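Local coordinates for fimbrium subunit Fim1C (Bacteroides vulgatus, PDB 4QB7), which probably forms part of the tip of fimbriae, the cell-surface filaments that mediate adhesion and biofilm formation, at residues A50-E55 against A147-T152; N62-E67 against W76-L81. All coordinates share one frame; numbering follows the deposited sequence.

Overall arrangement
Running from the N terminus, the chain passes strand 40-47 and enters helix 52-55, the first half of contact 1. Strand 64-72 and strand 75-77 then make a hairpin, and contact 2 (62-67 with 76-81) closes this short loop across its open end. Only later, after strands 90-97 and 141-143, does 147-152 return to helix 52-55 and complete contact 1. The contacts therefore nest and do not cross. The centres of contacts 1 and 2 are about 18 Å apart, the nearest atoms of contacts 1 and 2 about 7 Å. Contact 2 ties two strands of the large mixed sheet at the hairpin's open end, while contact 1 fastens helix 52-55 to the loop leaving strand 141-143 of the same sheet.

Contact 1: A50-E55 against A147-T152; sequences AGWNSE and AIQDQT
The N terminus of short helix 52-55 is met by a carboxylate from a distant loop: Asp150 OD1 accepts a hydrogen bond from Trp52 N, the first amide after the N-cap residue Gly51. The bond is 2.8 Å between Trp52 N and Asp150 OD1, bent to 150° at the hydrogen, and uses the syn lone pair of OD1. The same oxygen lies 3.3 Å from Trp52 CB. Gly51 has a positive phi at which a CB would press on the carbonyl oxygen of Ala50, which accounts for glycine at the cap. The other carboxylate oxygen reaches the second helix amide through water 1, which stands 3.1 Å from Asn53 N and can donate to Asp150 OD2 at 2.6 Å.

With CG of Trp52 opposite the backbone N (chi1 179°), the indole runs past Gln149. Gln149 OE1 comes within 3.7 Å of Trp52 CD1, the amide approaching obliquely with its plane 59° from the indole. Water 2 donates to Gln149 OE1 and Asn53 OD1, and water 3 links OE1 to Asn53 ND2; two waters thus tie the Gln149 amide to the Asn53 amide. Strand 90-97 backs the loop, Thr92 OG1 accepting from Asp150 N. The whole is an N-terminal helix contact, in which a carboxylate from elsewhere in the chain binds the first amide after an N-cap glycine, and the second through water.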
loop_
_atom_site.group_PDB
_atom_site.type_symbol
_atom_site.label_atom_id
_atom_site.label_comp_id
_atom_site.label_asym_id
_atom_site.label_seq_id
_atom_site.Cartn_x
_atom_site.Cartn_y
_atom_site.Cartn_z
ATOM N N ALA A 50 -0.682 -0.721 -36.805
ATOM C CA ALA A 50 -2.108 -1.013 -36.489
ATOM C C ALA A 50 -2.426 -0.731 -34.999
ATOM O O ALA A 50 -3.518 -0.255 -34.687
ATOM C CB ALA A 50 -2.467 -2.454 -36.840
ATOM N N GLY A 51 -1.456 -0.991 -34.119
ATOM C CA GLY A 51 -1.538 -0.647 -32.709
ATOM C C GLY A 51 -1.847 -1.717 -31.692
ATOM O O GLY A 51 -2.263 -2.833 -32.020
ATOM N N TRP A 52 -1.734 -1.309 -30.430
ATOM C CA TRP A 52 -1.896 -2.141 -29.251
ATOM C C TRP A 52 -3.300 -2.712 -29.091
ATOM O O TRP A 52 -3.416 -3.914 -28.916
ATOM C CB TRP A 52 -1.486 -1.357 -27.993
ATOM C CG TRP A 52 -1.648 -2.125 -26.721
ATOM C CD1 TRP A 52 -2.504 -1.841 -25.704
ATOM C CD2 TRP A 52 -0.950 -3.325 -26.340
ATOM N NE1 TRP A 52 -2.388 -2.788 -24.709
ATOM C CE2 TRP A 52 -1.450 -3.715 -25.076
ATOM C CE3 TRP A 52 0.044 -4.115 -26.950
ATOM C CZ2 TRP A 52 -0.984 -4.849 -24.400
ATOM C CZ3 TRP A 52 0.491 -5.250 -26.286
ATOM C CH2 TRP A 52 -0.022 -5.607 -25.027
ATOM N N ASN A 53 -4.353 -1.891 -29.135
ATOM C CA ASN A 53 -5.699 -2.416 -28.904
ATOM C C ASN A 53 -6.115 -3.423 -29.990
ATOM O O ASN A 53 -6.725 -4.430 -29.666
ATOM C CB ASN A 53 -6.730 -1.292 -28.718
ATOM C CG ASN A 53 -6.516 -0.505 -27.422
ATOM O OD1 ASN A 53 -6.257 0.709 -27.447
ATOM N ND2 ASN A 53 -6.574 -1.179 -26.251
ATOM N N SER A 54 -5.689 -3.214 -31.231
ATOM C CA SER A 54 -5.954 -4.115 -32.353
ATOM C C SER A 54 -5.209 -5.450 -32.200
ATOM O O SER A 54 -5.804 -6.509 -32.413
ATOM C CB SER A 54 -5.535 -3.449 -33.664
ATOM O OG SER A 54 -6.246 -3.986 -34.772
ATOM N N GLU A 55 -3.917 -5.399 -31.815
ATOM C CA GLU A 55 -3.033 -6.555 -31.767
ATOM C C GLU A 55 -2.668 -7.143 -30.405
ATOM O O GLU A 55 -2.050 -8.202 -30.407
ATOM C CB GLU A 55 -1.729 -6.179 -32.463
ATOM C CG GLU A 55 -1.923 -5.846 -33.934
ATOM C CD GLU A 55 -0.656 -5.603 -34.719
ATOM O OE1 GLU A 55 0.450 -5.785 -34.157
ATOM O OE2 GLU A 55 -0.774 -5.281 -35.922
ATOM N N ALA A 147 -0.607 6.930 -22.378
ATOM C CA ALA A 147 0.442 7.775 -22.940
ATOM C C ALA A 147 1.795 7.032 -23.091
ATOM O O ALA A 147 2.703 7.597 -23.676
ATOM C CB ALA A 147 0.612 9.025 -22.103
ATOM N N ILE A 148 1.927 5.778 -22.612
ATOM C CA ILE A 148 3.157 5.010 -22.833
ATOM C C ILE A 148 2.837 3.787 -23.727
ATOM O O ILE A 148 3.670 2.899 -23.884
ATOM C CB ILE A 148 3.970 4.654 -21.573
ATOM C CG1 ILE A 148 3.168 3.822 -20.543
ATOM C CG2 ILE A 148 4.578 5.919 -20.980
ATOM C CD1 ILE A 148 4.040 3.035 -19.564
ATOM N N GLN A 149 1.646 3.792 -24.353
ATOM C CA GLN A 149 1.188 2.806 -25.332
ATOM C C GLN A 149 1.287 3.396 -26.725
ATOM O O GLN A 149 1.140 4.619 -26.899
ATOM C CB GLN A 149 -0.249 2.368 -25.057
ATOM C CG GLN A 149 -0.431 1.872 -23.653
ATOM C CD GLN A 149 -1.831 1.411 -23.354
ATOM O OE1 GLN A 149 -2.759 1.548 -24.162
ATOM N NE2 GLN A 149 -2.001 0.867 -22.158
ATOM N N ASP A 150 1.545 2.534 -27.726
ATOM C CA ASP A 150 1.674 2.917 -29.149
ATOM C C ASP A 150 2.698 4.040 -29.339
ATOM O O ASP A 150 2.418 5.059 -29.982
ATOM C CB ASP A 150 0.312 3.320 -29.744
ATOM C CG ASP A 150 -0.683 2.198 -29.864
ATOM O OD1 ASP A 150 -0.247 1.016 -29.975
ATOM O OD2 ASP A 150 -1.889 2.491 -29.878
ATOM N N GLN A 151 3.887 3.845 -28.767
ATOM C CA GLN A 151 4.951 4.841 -28.845
ATOM C C GLN A 151 5.855 4.619 -30.042
ATOM O O GLN A 151 6.147 3.480 -30.424
ATOM C CB GLN A 151 5.788 4.836 -27.557
ATOM C CG GLN A 151 4.969 5.146 -26.298
ATOM C CD GLN A 151 4.548 6.598 -26.243
ATOM O OE1 GLN A 151 3.397 6.954 -26.525
ATOM N NE2 GLN A 151 5.468 7.470 -25.857
ATOM N N THR A 152 6.257 5.727 -30.652
ATOM C CA THR A 152 7.250 5.785 -31.721
ATOM C C THR A 152 8.336 6.751 -31.245
ATOM O O THR A 152 8.189 7.391 -30.201
ATOM C CB THR A 152 6.660 6.183 -33.075
ATOM O OG1 THR A 152 6.334 7.577 -33.097
ATOM C CG2 THR A 152 5.501 5.304 -33.507
HETATM O O HOH W 1 -4.124 1.117 -29.937
HETATM O O HOH W 2 -3.780 2.381 -26.376
HETATM O O HOH W 3 -5.428 -0.177 -23.466
#

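Contact 2: N62-E67 against W76-L81; sequences NFMYNE and WGYTNL. With SO4 (sulfate ion), chain O; SO4 (sulfate ion), chain D.
Tyr78 holds CG between its backbone N and carbonyl carbon (chi1 55°), turning the ring toward Met64, while Glu67 is bent at chi2 (61°) and brings its carboxylate to the ring's edge and on to Thr79 and Asn80. Met64, modelled as selenomethionine, reaches out with an extended chain and puts CE over one face of the ring, 4.1 Å from the Tyr78 ring centroid and 20° off the normal: a CH-pi contact within a Met-aromatic pair. The sulfate of chain O, probably from the crystallisation liquor, covers the opposite face with O4, which accepts from Tyr78 N at 3.2 Å.

Glu67 CG lies 3.8 Å from Tyr78 CB. Beyond it, Glu67 OE2 takes a weak hydrogen bond of 3.4 Å from Asn80 N and a donation of 2.8 Å from water 4, which accepts from Thr79 N; one weak direct bond and one water-relayed amide thus hold this oxygen of a buried glutamate. Glu67 OE1 rests 3.7 Å from Asn80 CB.

A serine in place of Tyr78 would probably deprive the Met64 methyl of its aromatic face and Ile14 O of the phenol hydroxyl it now binds. Phe63 and Met64 form a classic beta bulge opposite Ala44, and Asn66 and Glu67 a G1 bulge opposite Ile42, so 62-67 pairs with strand 40-47, while Tyr78 packs on Leu16 of strand 15-18.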
loop_
_atom_site.group_PDB
_atom_site.type_symbol
_atom_site.label_atom_id
_atom_site.label_comp_id
_atom_site.label_asym_id
_atom_site.label_seq_id
_atom_site.Cartn_x
_atom_site.Cartn_y
_atom_site.Cartn_z
ATOM N N ASN A 62 7.535 -8.998 -26.278
ATOM C CA ASN A 62 8.571 -9.350 -27.252
ATOM C C ASN A 62 9.726 -8.362 -27.358
ATOM O O ASN A 62 10.682 -8.645 -28.072
ATOM C CB ASN A 62 7.915 -9.493 -28.617
ATOM C CG ASN A 62 7.212 -8.240 -29.100
ATOM O OD1 ASN A 62 7.587 -7.120 -28.773
ATOM N ND2 ASN A 62 6.199 -8.390 -29.925
ATOM N N PHE A 63 9.630 -7.195 -26.713
ATOM C CA PHE A 63 10.638 -6.138 -26.824
ATOM C C PHE A 63 11.423 -5.960 -25.533
ATOM O O PHE A 63 12.620 -5.728 -25.580
ATOM C CB PHE A 63 9.954 -4.830 -27.225
ATOM C CG PHE A 63 10.914 -3.798 -27.740
ATOM C CD1 PHE A 63 11.436 -3.890 -29.029
ATOM C CD2 PHE A 63 11.313 -2.736 -26.935
ATOM C CE1 PHE A 63 12.341 -2.943 -29.494
ATOM C CE2 PHE A 63 12.214 -1.785 -27.407
ATOM C CZ PHE A 63 12.731 -1.902 -28.673
HETATM N N MSE A 64 10.748 -6.021 -24.381
HETATM C CA MSE A 64 11.381 -5.936 -23.064
HETATM C C MSE A 64 10.590 -6.831 -22.143
HETATM O O MSE A 64 9.366 -6.764 -22.162
HETATM C CB MSE A 64 11.427 -4.476 -22.519
HETATM C CG MSE A 64 12.473 -3.564 -23.174
HETATM SE SE MSE A 64 12.511 -1.831 -22.304
HETATM C CE MSE A 64 13.758 -0.938 -23.397
ATOM N N TYR A 65 11.258 -7.690 -21.366
ATOM C CA TYR A 65 10.570 -8.544 -20.400
ATOM C C TYR A 65 11.224 -8.321 -19.060
ATOM O O TYR A 65 12.358 -8.764 -18.848
ATOM C CB TYR A 65 10.551 -10.045 -20.799
ATOM C CG TYR A 65 9.848 -10.878 -19.748
ATOM C CD1 TYR A 65 8.458 -10.887 -19.653
ATOM C CD2 TYR A 65 10.573 -11.535 -18.753
ATOM C CE1 TYR A 65 7.808 -11.557 -18.614
ATOM C CE2 TYR A 65 9.931 -12.202 -17.708
ATOM C CZ TYR A 65 8.549 -12.228 -17.656
ATOM O OH TYR A 65 7.926 -12.902 -16.637
ATOM N N ASN A 66 10.545 -7.584 -18.177
ATOM C CA ASN A 66 11.047 -7.238 -16.849
ATOM C C ASN A 66 12.461 -6.634 -16.956
ATOM O O ASN A 66 13.389 -7.067 -16.266
ATOM C CB ASN A 66 11.004 -8.451 -15.898
ATOM C CG ASN A 66 11.219 -8.103 -14.462
ATOM O OD1 ASN A 66 10.725 -7.091 -13.982
ATOM N ND2 ASN A 66 11.973 -8.929 -13.750
ATOM N N GLU A 67 12.621 -5.645 -17.858
ATOM C CA GLU A 67 13.888 -4.931 -18.056
ATOM C C GLU A 67 14.166 -4.098 -16.820
ATOM O O GLU A 67 13.307 -3.331 -16.412
ATOM C CB GLU A 67 13.845 -4.057 -19.318
ATOM C CG GLU A 67 15.190 -3.480 -19.723
ATOM C CD GLU A 67 16.267 -4.491 -20.054
ATOM O OE1 GLU A 67 15.978 -5.456 -20.800
ATOM O OE2 GLU A 67 17.406 -4.315 -19.567
ATOM N N TRP A 76 18.105 7.693 -15.810
ATOM C CA TRP A 76 17.570 6.326 -15.736
ATOM C C TRP A 76 18.138 5.514 -16.889
ATOM O O TRP A 76 18.169 5.998 -18.017
ATOM C CB TRP A 76 16.036 6.287 -15.809
ATOM C CG TRP A 76 15.334 6.856 -14.634
ATOM C CD1 TRP A 76 14.790 8.102 -14.522
ATOM C CD2 TRP A 76 15.031 6.174 -13.417
ATOM N NE1 TRP A 76 14.199 8.250 -13.292
ATOM C CE2 TRP A 76 14.373 7.096 -12.573
ATOM C CE3 TRP A 76 15.327 4.887 -12.920
ATOM C CZ2 TRP A 76 13.944 6.754 -11.286
ATOM C CZ3 TRP A 76 14.915 4.558 -11.636
ATOM C CH2 TRP A 76 14.238 5.484 -10.834
ATOM N N GLY A 77 18.583 4.302 -16.597
ATOM C CA GLY A 77 19.157 3.406 -17.584
ATOM C C GLY A 77 18.764 1.959 -17.408
ATOM O O GLY A 77 18.154 1.570 -16.406
ATOM N N TYR A 78 19.092 1.170 -18.417
ATOM C CA TYR A 78 18.875 -0.269 -18.511
ATOM C C TYR A 78 20.120 -0.832 -19.199
ATOM O O TYR A 78 20.800 -0.087 -19.915
ATOM C CB TYR A 78 17.550 -0.594 -19.243
ATOM C CG TYR A 78 17.415 0.025 -20.622
ATOM C CD1 TYR A 78 16.963 1.331 -20.781
ATOM C CD2 TYR A 78 17.691 -0.710 -21.769
ATOM C CE1 TYR A 78 16.834 1.905 -22.046
ATOM C CE2 TYR A 78 17.550 -0.152 -23.042
ATOM C CZ TYR A 78 17.129 1.161 -23.175
ATOM O OH TYR A 78 17.001 1.737 -24.420
ATOM N N THR A 79 20.467 -2.103 -18.931
ATOM C CA THR A 79 21.673 -2.755 -19.463
ATOM C C THR A 79 21.489 -3.246 -20.922
ATOM O O THR A 79 22.322 -2.911 -21.776
ATOM C CB THR A 79 22.133 -3.893 -18.540
ATOM O OG1 THR A 79 21.102 -4.880 -18.454
ATOM C CG2 THR A 79 22.490 -3.404 -17.135
ATOM N N ASN A 80 20.419 -4.021 -21.211
ATOM C CA ASN A 80 20.175 -4.554 -22.563
ATOM C C ASN A 80 19.638 -3.459 -23.472
ATOM O O ASN A 80 18.431 -3.229 -23.482
ATOM C CB ASN A 80 19.210 -5.757 -22.531
ATOM C CG ASN A 80 19.746 -6.946 -21.786
ATOM O OD1 ASN A 80 19.382 -7.193 -20.631
ATOM N ND2 ASN A 80 20.637 -7.697 -22.423
ATOM N N LEU A 81 20.520 -2.787 -24.230
ATOM C CA LEU A 81 20.124 -1.685 -25.109
ATOM C C LEU A 81 19.179 -2.083 -26.245
ATOM O O LEU A 81 19.284 -3.151 -26.851
ATOM C CB LEU A 81 21.308 -0.908 -25.679
ATOM C CG LEU A 81 21.101 0.615 -25.607
ATOM C CD1 LEU A 81 21.138 1.134 -24.136
ATOM C CD2 LEU A 81 22.087 1.341 -26.498
HETATM S S SO4 O . 20.020 3.917 -21.459
HETATM O O1 SO4 O . 21.071 4.555 -20.661
HETATM O O2 SO4 O . 18.694 4.483 -21.144
HETATM O O3 SO4 O . 20.277 4.152 -22.882
HETATM O O4 SO4 O . 20.064 2.484 -21.169
HETATM S S SO4 D . 4.933 -11.903 -30.711
HETATM O O1 SO4 D . 4.148 -10.779 -30.273
HETATM O O2 SO4 D . 4.056 -12.783 -31.461
HETATM O O3 SO4 D . 6.025 -11.428 -31.563
HETATM O O4 SO4 D . 5.506 -12.657 -29.616
HETATM O O HOH W 4 18.950 -3.738 -17.280
#